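Long-range contacts in alpha-pyrone synthesis polyketide synthase-like Pks18 (Mycobacterium tuberculosis, PDB 1TED), which probably extends medium- and long-chain aliphatic acyl-CoA starters with malonyl-CoA to build tri- and tetraketide alpha-pyrones: residues V170-C175 / L266-N271; A197-I202 / L231-S236; G227-V232 / L348-I353; D258-G263 / P379-E384. All coordinates share one frame; numbering follows the deposited sequence.

Contact 1 of 4, residues V170-C175 / L266-N271; sequences VNFMGC and LGVNHN
The ring of F172 lies with one face against L266, whose CB sits over the ring centre, 3.8 Å from the F172 ring centroid and only 8° off its normal, a CH-pi contact. At the far end of the ring the approach is oblique: F172 CZ comes within 3.8 Å of G267 N and 4.0 Å of V268 CG2. F146 adds an edge-to-face ring contact, and I273 touches the same side chain. In the thiolase fold of chalcone and stilbene synthases, this joins the loop between strand 166-171 and the nucleophile C175 (assigned by similarity) to the two-stranded ribbon 264-269/272-277. Just past the strand, F172 takes a left-handed backbone conformation, turning the chain, and its side chain points at the ribbon.

L266 and F172 slide past each other in opposite directions. With CG of L266 anti to its own carbonyl carbon (chi1 -55°) and the chain then extended, the leucine runs back along the ring toward the F172 backbone, with L266 CD1 3.9 Å from both F172 CD1 and F172 O. No hydrogen bond crosses; the contact is buried and apolar. L266 touches both the F172 ring and a bound myristic acid, consistent with a place on the substrate tunnel. The second subunit is close by: its V168 packs on V170, its I147 on F172, and its R103 bonds N269 OD1. The leucine ends over the chain leading to C175, with L266 CD1 4.0 Å from G174 N.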
loop_
_atom_site.group_PDB
_atom_site.type_symbol
_atom_site.label_atom_id
_atom_site.label_comp_id
_atom_site.label_asym_id
_atom_site.label_seq_id
_atom_site.Cartn_x
_atom_site.Cartn_y
_atom_site.Cartn_z
ATOM N N VAL A 170 -1.441 1.413 -2.295
ATOM C CA VAL A 170 -0.005 1.598 -2.106
ATOM C C VAL A 170 0.338 3.008 -1.651
ATOM O O VAL A 170 0.303 3.948 -2.444
ATOM C CB VAL A 170 0.751 1.322 -3.412
ATOM C CG1 VAL A 170 2.240 1.572 -3.218
ATOM C CG2 VAL A 170 0.505 -0.103 -3.851
ATOM N N ASN A 171 0.686 3.135 -0.375
ATOM C CA ASN A 171 1.028 4.417 0.214
ATOM C C ASN A 171 2.507 4.538 0.582
ATOM O O ASN A 171 3.180 3.538 0.854
ATOM C CB ASN A 171 0.190 4.659 1.474
ATOM C CG ASN A 171 -1.292 4.763 1.183
ATOM O OD1 ASN A 171 -1.735 5.637 0.434
ATOM N ND2 ASN A 171 -2.071 3.868 1.776
ATOM N N PHE A 172 2.992 5.778 0.583
ATOM C CA PHE A 172 4.367 6.112 0.946
ATOM C C PHE A 172 5.518 5.436 0.212
ATOM O O PHE A 172 6.590 5.217 0.789
ATOM C CB PHE A 172 4.561 5.948 2.460
ATOM C CG PHE A 172 4.403 7.234 3.230
ATOM C CD1 PHE A 172 3.821 8.348 2.634
ATOM C CD2 PHE A 172 4.840 7.330 4.547
ATOM C CE1 PHE A 172 3.678 9.544 3.339
ATOM C CE2 PHE A 172 4.702 8.519 5.260
ATOM C CZ PHE A 172 4.119 9.630 4.652
ATOM N N MET A 173 5.304 5.096 -1.056
ATOM C CA MET A 173 6.381 4.526 -1.839
ATOM C C MET A 173 6.888 5.669 -2.728
ATOM O O MET A 173 7.655 5.469 -3.670
ATOM C CB MET A 173 5.905 3.306 -2.643
ATOM C CG MET A 173 5.532 2.143 -1.727
ATOM S SD MET A 173 5.583 0.508 -2.453
ATOM C CE MET A 173 7.303 0.079 -2.145
ATOM N N GLY A 174 6.430 6.873 -2.400
ATOM C CA GLY A 174 6.852 8.079 -3.097
ATOM C C GLY A 174 6.760 8.277 -4.604
ATOM O O GLY A 174 5.823 7.836 -5.272
ATOM N N CYS A 175 7.767 8.970 -5.126
ATOM C CA CYS A 175 7.854 9.315 -6.539
ATOM C C CYS A 175 7.937 8.127 -7.480
ATOM O O CYS A 175 7.638 8.259 -8.665
ATOM C CB CYS A 175 9.059 10.249 -6.784
ATOM S SG CYS A 175 8.999 11.845 -5.914
ATOM N N LEU A 266 9.879 10.380 4.085
ATOM C CA LEU A 266 8.481 10.785 4.099
ATOM C C LEU A 266 7.947 10.620 5.512
ATOM O O LEU A 266 8.292 9.670 6.207
ATOM C CB LEU A 266 7.660 9.931 3.125
ATOM C CG LEU A 266 8.177 9.909 1.685
ATOM C CD1 LEU A 266 7.219 9.092 0.808
ATOM C CD2 LEU A 266 8.309 11.333 1.167
ATOM N N GLY A 267 7.109 11.554 5.937
ATOM C CA GLY A 267 6.570 11.474 7.279
ATOM C C GLY A 267 5.252 12.199 7.402
ATOM O O GLY A 267 4.848 12.926 6.496
ATOM N N VAL A 268 4.579 12.006 8.528
ATOM C CA VAL A 268 3.303 12.655 8.756
ATOM C C VAL A 268 3.426 13.650 9.908
ATOM O O VAL A 268 3.709 13.254 11.037
ATOM C CB VAL A 268 2.205 11.603 9.105
ATOM C CG1 VAL A 268 0.887 12.305 9.398
ATOM C CG2 VAL A 268 2.036 10.605 7.955
ATOM N N ASN A 269 3.237 14.937 9.629
ATOM C CA ASN A 269 3.291 15.943 10.683
ATOM C C ASN A 269 1.875 16.374 11.052
ATOM O O ASN A 269 0.930 16.186 10.279
ATOM C CB ASN A 269 4.074 17.184 10.254
ATOM C CG ASN A 269 5.560 16.933 10.132
ATOM O OD1 ASN A 269 6.141 16.161 10.900
ATOM N ND2 ASN A 269 6.191 17.604 9.170
ATOM N N HIS A 270 1.749 16.970 12.234
ATOM C CA HIS A 270 0.464 17.431 12.750
ATOM C C HIS A 270 -0.241 18.382 11.798
ATOM O O HIS A 270 -1.464 18.501 11.833
ATOM C CB HIS A 270 0.647 18.127 14.099
ATOM C CG HIS A 270 1.389 19.425 14.017
ATOM N ND1 HIS A 270 2.765 19.502 14.064
ATOM C CD2 HIS A 270 0.944 20.698 13.885
ATOM C CE1 HIS A 270 3.136 20.768 13.966
ATOM N NE2 HIS A 270 2.050 21.513 13.856
ATOM N N ASN A 271 0.533 19.063 10.960
ATOM C CA ASN A 271 -0.033 20.003 10.006
ATOM C C ASN A 271 0.088 19.548 8.559
ATOM O O ASN A 271 -0.058 20.344 7.636
ATOM C CB ASN A 271 0.608 21.385 10.171
ATOM C CG ASN A 271 2.135 21.350 10.093
ATOM O OD1 ASN A 271 2.759 20.278 10.020
ATOM N ND2 ASN A 271 2.745 22.539 10.116
#

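Contact 2 of 4, residues A197-I202 / L231-S236; sequences ALVVCI and LVIGAS
A197 and I233 face each other as a hydrogen-bonded antiparallel pair: A197 N donates to I233 O at 2.9 Å, while I233 N returns a shorter bond to A197 O at 2.7 Å. Two residues along, V199 and L231 repeat the pattern, V199 N reaching L231 O at 2.8 Å. Between them L198 and V232 form the non-hydrogen-bonded pair, where V232 CA lies 3.3 Å from A197 O in a CA-H...O contact.

Side chains alternate with this register. A197, V199, L231 and I233 share one face; V199 CB meets L231 CB at 4.1 Å. L198 and V232 emerge on the other, crossing obliquely with L198 CD1 4.1 Å from V232 CG2. The same methyl, L198 CD1, comes closer still to the backbone, 3.7 Å from L231 O. Strands 196-204 and 226-236 are neighbours in a sheet of the thiolase fold, and the two faces meet different helical layers. The A197 face packs on helix 177-191 through A185 and L182, with I353 of helix 349-361 reaching L231; on the V232 face lie A124 and L125 of helix 102-125. On its other side strand 196-204 pairs with strand 135-142, where L198 bonds the backbone of L137 and V139.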
loop_
_atom_site.group_PDB
_atom_site.type_symbol
_atom_site.label_atom_id
_atom_site.label_comp_id
_atom_site.label_asym_id
_atom_site.label_seq_id
_atom_site.Cartn_x
_atom_site.Cartn_y
_atom_site.Cartn_z
ATOM N N ALA A 197 -6.409 -4.791 -15.403
ATOM C CA ALA A 197 -6.156 -4.127 -14.141
ATOM C C ALA A 197 -6.128 -2.632 -14.383
ATOM O O ALA A 197 -5.671 -2.167 -15.444
ATOM C CB ALA A 197 -4.830 -4.596 -13.559
ATOM N N LEU A 198 -6.637 -1.892 -13.402
ATOM C CA LEU A 198 -6.678 -0.441 -13.460
ATOM C C LEU A 198 -5.710 0.094 -12.409
ATOM O O LEU A 198 -5.810 -0.256 -11.226
ATOM C CB LEU A 198 -8.098 0.075 -13.171
ATOM C CG LEU A 198 -8.271 1.599 -13.049
ATOM C CD1 LEU A 198 -8.040 2.263 -14.397
ATOM C CD2 LEU A 198 -9.670 1.933 -12.561
ATOM N N VAL A 199 -4.762 0.918 -12.853
ATOM C CA VAL A 199 -3.777 1.524 -11.960
ATOM C C VAL A 199 -4.032 3.024 -11.883
ATOM O O VAL A 199 -4.175 3.698 -12.904
ATOM C CB VAL A 199 -2.328 1.259 -12.446
ATOM C CG1 VAL A 199 -1.332 1.966 -11.540
ATOM C CG2 VAL A 199 -2.053 -0.219 -12.413
ATOM N N VAL A 200 -4.092 3.548 -10.665
ATOM C CA VAL A 200 -4.369 4.958 -10.479
ATOM C C VAL A 200 -3.404 5.600 -9.491
ATOM O O VAL A 200 -3.286 5.166 -8.344
ATOM C CB VAL A 200 -5.843 5.164 -9.994
ATOM C CG1 VAL A 200 -6.144 6.631 -9.796
ATOM C CG2 VAL A 200 -6.813 4.579 -11.010
ATOM N N CYS A 201 -2.693 6.620 -9.961
ATOM C CA CYS A 201 -1.762 7.358 -9.128
ATOM C C CYS A 201 -2.369 8.752 -8.995
ATOM O O CYS A 201 -2.662 9.409 -9.990
ATOM C CB CYS A 201 -0.386 7.412 -9.789
ATOM S SG CYS A 201 0.341 5.783 -10.127
ATOM N N ILE A 202 -2.582 9.187 -7.762
ATOM C CA ILE A 202 -3.189 10.485 -7.503
ATOM C C ILE A 202 -2.341 11.203 -6.465
ATOM O O ILE A 202 -2.099 10.689 -5.373
ATOM C CB ILE A 202 -4.645 10.312 -6.980
ATOM C CG1 ILE A 202 -5.219 11.658 -6.532
ATOM C CG2 ILE A 202 -4.672 9.299 -5.847
ATOM C CD1 ILE A 202 -5.702 12.537 -7.670
ATOM N N LEU A 231 -3.564 3.860 -15.646
ATOM C CA LEU A 231 -3.143 2.925 -16.685
ATOM C C LEU A 231 -4.114 1.752 -16.677
ATOM O O LEU A 231 -4.620 1.374 -15.625
ATOM C CB LEU A 231 -1.743 2.378 -16.396
ATOM C CG LEU A 231 -0.586 3.344 -16.180
ATOM C CD1 LEU A 231 0.623 2.543 -15.717
ATOM C CD2 LEU A 231 -0.282 4.100 -17.467
ATOM N N VAL A 232 -4.385 1.194 -17.847
ATOM C CA VAL A 232 -5.244 0.025 -17.940
ATOM C C VAL A 232 -4.326 -1.054 -18.497
ATOM O O VAL A 232 -3.822 -0.934 -19.607
ATOM C CB VAL A 232 -6.446 0.244 -18.891
ATOM C CG1 VAL A 232 -7.284 -1.037 -18.971
ATOM C CG2 VAL A 232 -7.301 1.397 -18.387
ATOM N N ILE A 233 -4.107 -2.095 -17.703
ATOM C CA ILE A 233 -3.214 -3.190 -18.067
ATOM C C ILE A 233 -3.949 -4.466 -18.472
ATOM O O ILE A 233 -5.018 -4.784 -17.945
ATOM C CB ILE A 233 -2.275 -3.527 -16.874
ATOM C CG1 ILE A 233 -1.750 -2.235 -16.244
ATOM C CG2 ILE A 233 -1.132 -4.411 -17.326
ATOM C CD1 ILE A 233 -1.054 -1.287 -17.216
ATOM N N GLY A 234 -3.354 -5.194 -19.410
ATOM C CA GLY A 234 -3.924 -6.444 -19.867
ATOM C C GLY A 234 -2.805 -7.364 -20.313
ATOM O O GLY A 234 -1.699 -6.908 -20.599
ATOM N N ALA A 235 -3.082 -8.663 -20.357
ATOM C CA ALA A 235 -2.095 -9.645 -20.783
ATOM C C ALA A 235 -2.239 -9.802 -22.286
ATOM O O ALA A 235 -3.337 -9.675 -22.824
ATOM C CB ALA A 235 -2.339 -10.979 -20.085
ATOM N N SER A 236 -1.133 -10.070 -22.965
ATOM C CA SER A 236 -1.161 -10.219 -24.415
ATOM C C SER A 236 -0.201 -11.314 -24.867
ATOM O O SER A 236 0.887 -11.464 -24.302
ATOM C CB SER A 236 -0.794 -8.882 -25.068
ATOM O OG SER A 236 -0.605 -9.020 -26.463
#

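Contact 3 of 4, residues G227-V232 / L348-I353; sequences GCAALV and LSVSLI
I353, V350 and A229 bury the most surface where helix 349-361 lies across strand 226-236. This is the sheet-on-helix layering of the thiolase fold, a helix within the C-terminal family region set against a strand within the N-terminal one. The axes of the two short segments, strand 227-232 and helix 349-353, come within 7.3 Å at 58°, and small residues on the strand allow that closeness.

A229 points its methyl into the helix between the two larger side chains. On one side A229 CB meets I353 CG2 at 3.6 Å; on the other it is 3.8 Å from V350 CG1. CG1 of I353 stands anti to the carbonyl carbon (chi1 -63°), which leaves CG2 anti to the backbone N and against A229. The isoleucine and L231 meet tip to tip, L231 CD1 4.0 Å from I353 CD1; L231 CD2 is also 3.9 Å from I353 CG2.

Besides A229, V350 meets mainly backbone. G227 has no side chain to interpose, and the two methyls of V350 lie side by side over the peptide between G227 and C228. C201 of the neighbouring strand packs on both V350 and I353, and A178 touches I353. V350 is about 9 Å from C175, the nucleophile by similarity, between nearest side-chain atoms. Of V350's two methyls, CG2 rests 3.4 Å from G227 O and CG1 3.6 Å from C228 N.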
loop_
_atom_site.group_PDB
_atom_site.type_symbol
_atom_site.label_atom_id
_atom_site.label_comp_id
_atom_site.label_asym_id
_atom_site.label_seq_id
_atom_site.Cartn_x
_atom_site.Cartn_y
_atom_site.Cartn_z
ATOM N N GLY A 227 -1.444 16.202 -9.412
ATOM C CA GLY A 227 -1.722 15.509 -10.656
ATOM C C GLY A 227 -2.304 14.128 -10.482
ATOM O O GLY A 227 -2.321 13.580 -9.382
ATOM N N CYS A 228 -2.793 13.563 -11.577
ATOM C CA CYS A 228 -3.369 12.231 -11.545
ATOM C C CYS A 228 -3.093 11.518 -12.860
ATOM O O CYS A 228 -2.996 12.146 -13.913
ATOM C CB CYS A 228 -4.881 12.317 -11.309
ATOM S SG CYS A 228 -5.695 10.712 -11.139
ATOM N N ALA A 229 -2.950 10.203 -12.788
ATOM C CA ALA A 229 -2.701 9.411 -13.977
ATOM C C ALA A 229 -3.213 8.001 -13.739
ATOM O O ALA A 229 -3.218 7.512 -12.609
ATOM C CB ALA A 229 -1.207 9.384 -14.311
ATOM N N ALA A 230 -3.640 7.353 -14.813
ATOM C CA ALA A 230 -4.168 6.008 -14.711
ATOM C C ALA A 230 -3.697 5.161 -15.885
ATOM O O ALA A 230 -3.451 5.674 -16.973
ATOM C CB ALA A 230 -5.707 6.053 -14.668
ATOM N N LEU A 231 -3.564 3.860 -15.646
ATOM C CA LEU A 231 -3.143 2.925 -16.685
ATOM C C LEU A 231 -4.114 1.752 -16.677
ATOM O O LEU A 231 -4.620 1.374 -15.625
ATOM C CB LEU A 231 -1.743 2.378 -16.396
ATOM C CG LEU A 231 -0.586 3.344 -16.180
ATOM C CD1 LEU A 231 0.623 2.543 -15.717
ATOM C CD2 LEU A 231 -0.282 4.100 -17.467
ATOM N N VAL A 232 -4.385 1.194 -17.847
ATOM C CA VAL A 232 -5.244 0.025 -17.940
ATOM C C VAL A 232 -4.326 -1.054 -18.497
ATOM O O VAL A 232 -3.822 -0.934 -19.607
ATOM C CB VAL A 232 -6.446 0.244 -18.891
ATOM C CG1 VAL A 232 -7.284 -1.037 -18.971
ATOM C CG2 VAL A 232 -7.301 1.397 -18.387
ATOM N N LEU A 348 5.075 13.753 -7.965
ATOM C CA LEU A 348 5.402 12.471 -7.364
ATOM C C LEU A 348 5.173 11.277 -8.305
ATOM O O LEU A 348 5.616 11.307 -9.456
ATOM C CB LEU A 348 4.607 12.323 -6.057
ATOM C CG LEU A 348 5.180 13.057 -4.832
ATOM C CD1 LEU A 348 5.750 14.395 -5.222
ATOM C CD2 LEU A 348 4.113 13.236 -3.777
ATOM N N SER A 349 4.484 10.242 -7.822
ATOM C CA SER A 349 4.234 9.037 -8.614
ATOM C C SER A 349 3.624 9.271 -9.984
ATOM O O SER A 349 3.876 8.522 -10.918
ATOM C CB SER A 349 3.338 8.072 -7.836
ATOM O OG SER A 349 2.108 8.678 -7.476
ATOM N N VAL A 350 2.825 10.321 -10.098
ATOM C CA VAL A 350 2.139 10.648 -11.338
ATOM C C VAL A 350 3.022 11.071 -12.512
ATOM O O VAL A 350 2.724 10.747 -13.666
ATOM C CB VAL A 350 1.124 11.785 -11.080
ATOM C CG1 VAL A 350 0.475 12.217 -12.379
ATOM C CG2 VAL A 350 0.086 11.332 -10.062
ATOM N N SER A 351 4.103 11.791 -12.213
ATOM C CA SER A 351 4.994 12.330 -13.237
ATOM C C SER A 351 5.543 11.369 -14.278
ATOM O O SER A 351 5.583 11.684 -15.467
ATOM C CB SER A 351 6.138 13.082 -12.569
ATOM O OG SER A 351 5.623 14.162 -11.810
ATOM N N LEU A 352 5.962 10.194 -13.847
ATOM C CA LEU A 352 6.495 9.234 -14.789
ATOM C C LEU A 352 5.453 8.933 -15.871
ATOM O O LEU A 352 5.788 8.802 -17.043
ATOM C CB LEU A 352 6.896 7.961 -14.035
ATOM C CG LEU A 352 8.014 7.101 -14.622
ATOM C CD1 LEU A 352 9.179 7.978 -15.039
ATOM C CD2 LEU A 352 8.454 6.070 -13.581
ATOM N N ILE A 353 4.181 8.856 -15.493
ATOM C CA ILE A 353 3.147 8.548 -16.482
ATOM C C ILE A 353 2.838 9.716 -17.429
ATOM O O ILE A 353 2.464 9.497 -18.578
ATOM C CB ILE A 353 1.866 8.019 -15.789
ATOM C CG1 ILE A 353 2.191 6.702 -15.074
ATOM C CG2 ILE A 353 0.775 7.767 -16.810
ATOM C CD1 ILE A 353 1.108 6.209 -14.155
#

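Contact 4 of 4, residues D258-G263 / P379-E384; sequences DNTEDG and PGVTVE
V381 meets T260 across the contact from a backbone with positive phi (67°), an uncommon conformation for valine and a doubtful one here, since P379 C and V381 N are modelled too close. The side chains of T260 and V381 cross at about a right angle, T260 CB lying 3.6 Å from V381 CB. V381 CG2 comes up against the turn, near T260 O and 3.5 Å from G263 CA, where glycine presents no side chain.

The turn, T260 to G263, is a type I beta turn, closed by G263 N to T260 O at 2.7 Å. It faces the GPG sequence that ends strand 370-378 and begins the chain reversal to strand 382-390, equivalent to the GFGPG loop of chalcone synthases. V381 and T382 both face G378, forming a G1 beta bulge, and T382 OG1 donates back to P379 O at 3.2 Å.

With chi1 at 60°, T260 brings OG1 to 2.9 Å from G380 O, but L257 O, its strongest partner, competes for the single hydroxyl proton. One water accepts from T260 N at 3.1 Å and gives only a weak bond to G380 O; a second spans E261 O and G380 N, its modelled distances short enough to be doubtful. E261 OE1 forms a salt bridge with K157 NZ of the second subunit.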
loop_
_atom_site.group_PDB
_atom_site.type_symbol
_atom_site.label_atom_id
_atom_site.label_comp_id
_atom_site.label_asym_id
_atom_site.label_seq_id
_atom_site.Cartn_x
_atom_site.Cartn_y
_atom_site.Cartn_z
ATOM N N ASP A 258 22.704 0.987 -1.329
ATOM C CA ASP A 258 23.434 0.915 -0.066
ATOM C C ASP A 258 23.712 2.246 0.611
ATOM O O ASP A 258 24.206 3.181 -0.013
ATOM C CB ASP A 258 24.762 0.198 -0.286
ATOM C CG ASP A 258 24.669 -1.280 -0.024
ATOM O OD1 ASP A 258 24.552 -1.657 1.165
ATOM O OD2 ASP A 258 24.707 -2.064 -0.998
ATOM N N ASN A 259 23.404 2.312 1.900
ATOM C CA ASN A 259 23.630 3.507 2.703
ATOM C C ASN A 259 23.045 4.775 2.104
ATOM O O ASN A 259 23.756 5.752 1.896
ATOM C CB ASN A 259 25.132 3.712 2.937
ATOM C CG ASN A 259 25.813 2.464 3.467
ATOM O OD1 ASN A 259 25.402 1.898 4.489
ATOM N ND2 ASN A 259 26.865 2.023 2.774
ATOM N N THR A 260 21.747 4.765 1.830
ATOM C CA THR A 260 21.094 5.946 1.271
ATOM C C THR A 260 19.747 6.193 1.942
ATOM O O THR A 260 18.927 6.964 1.442
ATOM C CB THR A 260 20.875 5.801 -0.254
ATOM O OG1 THR A 260 20.057 4.655 -0.513
ATOM C CG2 THR A 260 22.218 5.646 -0.980
ATOM N N GLU A 261 19.526 5.549 3.085
ATOM C CA GLU A 261 18.265 5.691 3.808
ATOM C C GLU A 261 17.823 7.128 4.028
ATOM O O GLU A 261 16.630 7.427 4.000
ATOM C CB GLU A 261 18.336 4.982 5.157
ATOM C CG GLU A 261 18.111 3.486 5.079
ATOM C CD GLU A 261 17.980 2.833 6.450
ATOM O OE1 GLU A 261 19.011 2.632 7.132
ATOM O OE2 GLU A 261 16.832 2.534 6.850
ATOM N N ASP A 262 18.781 8.021 4.236
ATOM C CA ASP A 262 18.469 9.420 4.493
ATOM C C ASP A 262 18.171 10.200 3.231
ATOM O O ASP A 262 17.945 11.409 3.290
ATOM C CB ASP A 262 19.638 10.084 5.224
ATOM C CG ASP A 262 20.818 10.363 4.304
ATOM O OD1 ASP A 262 21.090 9.541 3.405
ATOM O OD2 ASP A 262 21.480 11.404 4.484
ATOM N N GLY A 263 18.170 9.515 2.094
ATOM C CA GLY A 263 17.927 10.188 0.826
ATOM C C GLY A 263 16.549 10.801 0.642
ATOM O O GLY A 263 16.432 12.002 0.381
ATOM N N PRO A 379 11.613 6.069 -1.504
ATOM C CA PRO A 379 12.305 6.147 -0.215
ATOM C C PRO A 379 13.240 4.973 0.044
ATOM O O PRO A 379 13.122 3.915 -0.574
ATOM C CB PRO A 379 11.159 6.250 0.794
ATOM C CG PRO A 379 9.972 5.688 0.056
ATOM C CD PRO A 379 10.156 6.200 -1.331
ATOM N N GLY A 380 14.176 5.189 0.964
ATOM C CA GLY A 380 15.182 4.194 1.307
ATOM C C GLY A 380 16.200 4.355 0.210
ATOM O O GLY A 380 17.368 3.963 0.293
ATOM N N VAL A 381 15.691 5.042 -0.806
ATOM C CA VAL A 381 16.337 5.327 -2.062
ATOM C C VAL A 381 16.472 3.996 -2.742
ATOM O O VAL A 381 17.401 3.213 -2.518
ATOM C CB VAL A 381 17.672 6.032 -1.939
ATOM C CG1 VAL A 381 18.234 6.225 -3.333
ATOM C CG2 VAL A 381 17.481 7.406 -1.311
ATOM N N THR A 382 15.454 3.749 -3.550
ATOM C CA THR A 382 15.304 2.550 -4.336
ATOM C C THR A 382 15.125 3.065 -5.745
ATOM O O THR A 382 14.399 4.035 -5.958
ATOM C CB THR A 382 14.016 1.805 -3.931
ATOM O OG1 THR A 382 14.036 1.559 -2.520
ATOM C CG2 THR A 382 13.875 0.490 -4.701
ATOM N N VAL A 383 15.803 2.445 -6.702
ATOM C CA VAL A 383 15.632 2.848 -8.082
ATOM C C VAL A 383 14.535 1.929 -8.581
ATOM O O VAL A 383 14.661 0.699 -8.526
ATOM C CB VAL A 383 16.887 2.624 -8.931
ATOM C CG1 VAL A 383 16.602 3.076 -10.358
ATOM C CG2 VAL A 383 18.073 3.398 -8.341
ATOM N N GLU A 384 13.453 2.533 -9.053
ATOM C CA GLU A 384 12.312 1.783 -9.537
ATOM C C GLU A 384 12.159 2.101 -11.017
ATOM O O GLU A 384 12.194 3.262 -11.407
ATOM C CB GLU A 384 11.074 2.221 -8.752
ATOM C CG GLU A 384 10.129 1.105 -8.396
ATOM C CD GLU A 384 10.703 0.163 -7.362
ATOM O OE1 GLU A 384 10.649 0.488 -6.155
ATOM O OE2 GLU A 384 11.213 -0.904 -7.767
HETATM O O HOH W 1 19.865 2.359 1.955
HETATM O O HOH W 2 15.472 7.194 1.713
#

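How the contacts relate
All four contacts are buried and reach the same continuous sheet, yet at different depths. Contact 3 is the most central, its centre about 5 Å from the centre of the chain. It shares strand 226-236 with contact 2 through L231 and V232; strand pairing in one gives way to helix-on-sheet methyl packing in the other. Contacts 1 and 4 both meet the second subunit and touch where F172 O packs on P379 CG. Contact 1 is held by a ring face; contact 4, farthest out with its centre about 17 Å from that of the chain, by a valine packed on a turn amid contested hydroxyl and water-mediated bonds. Contact 1 also borders contact 3, with C175 SG 3.9 Å from L348 CA.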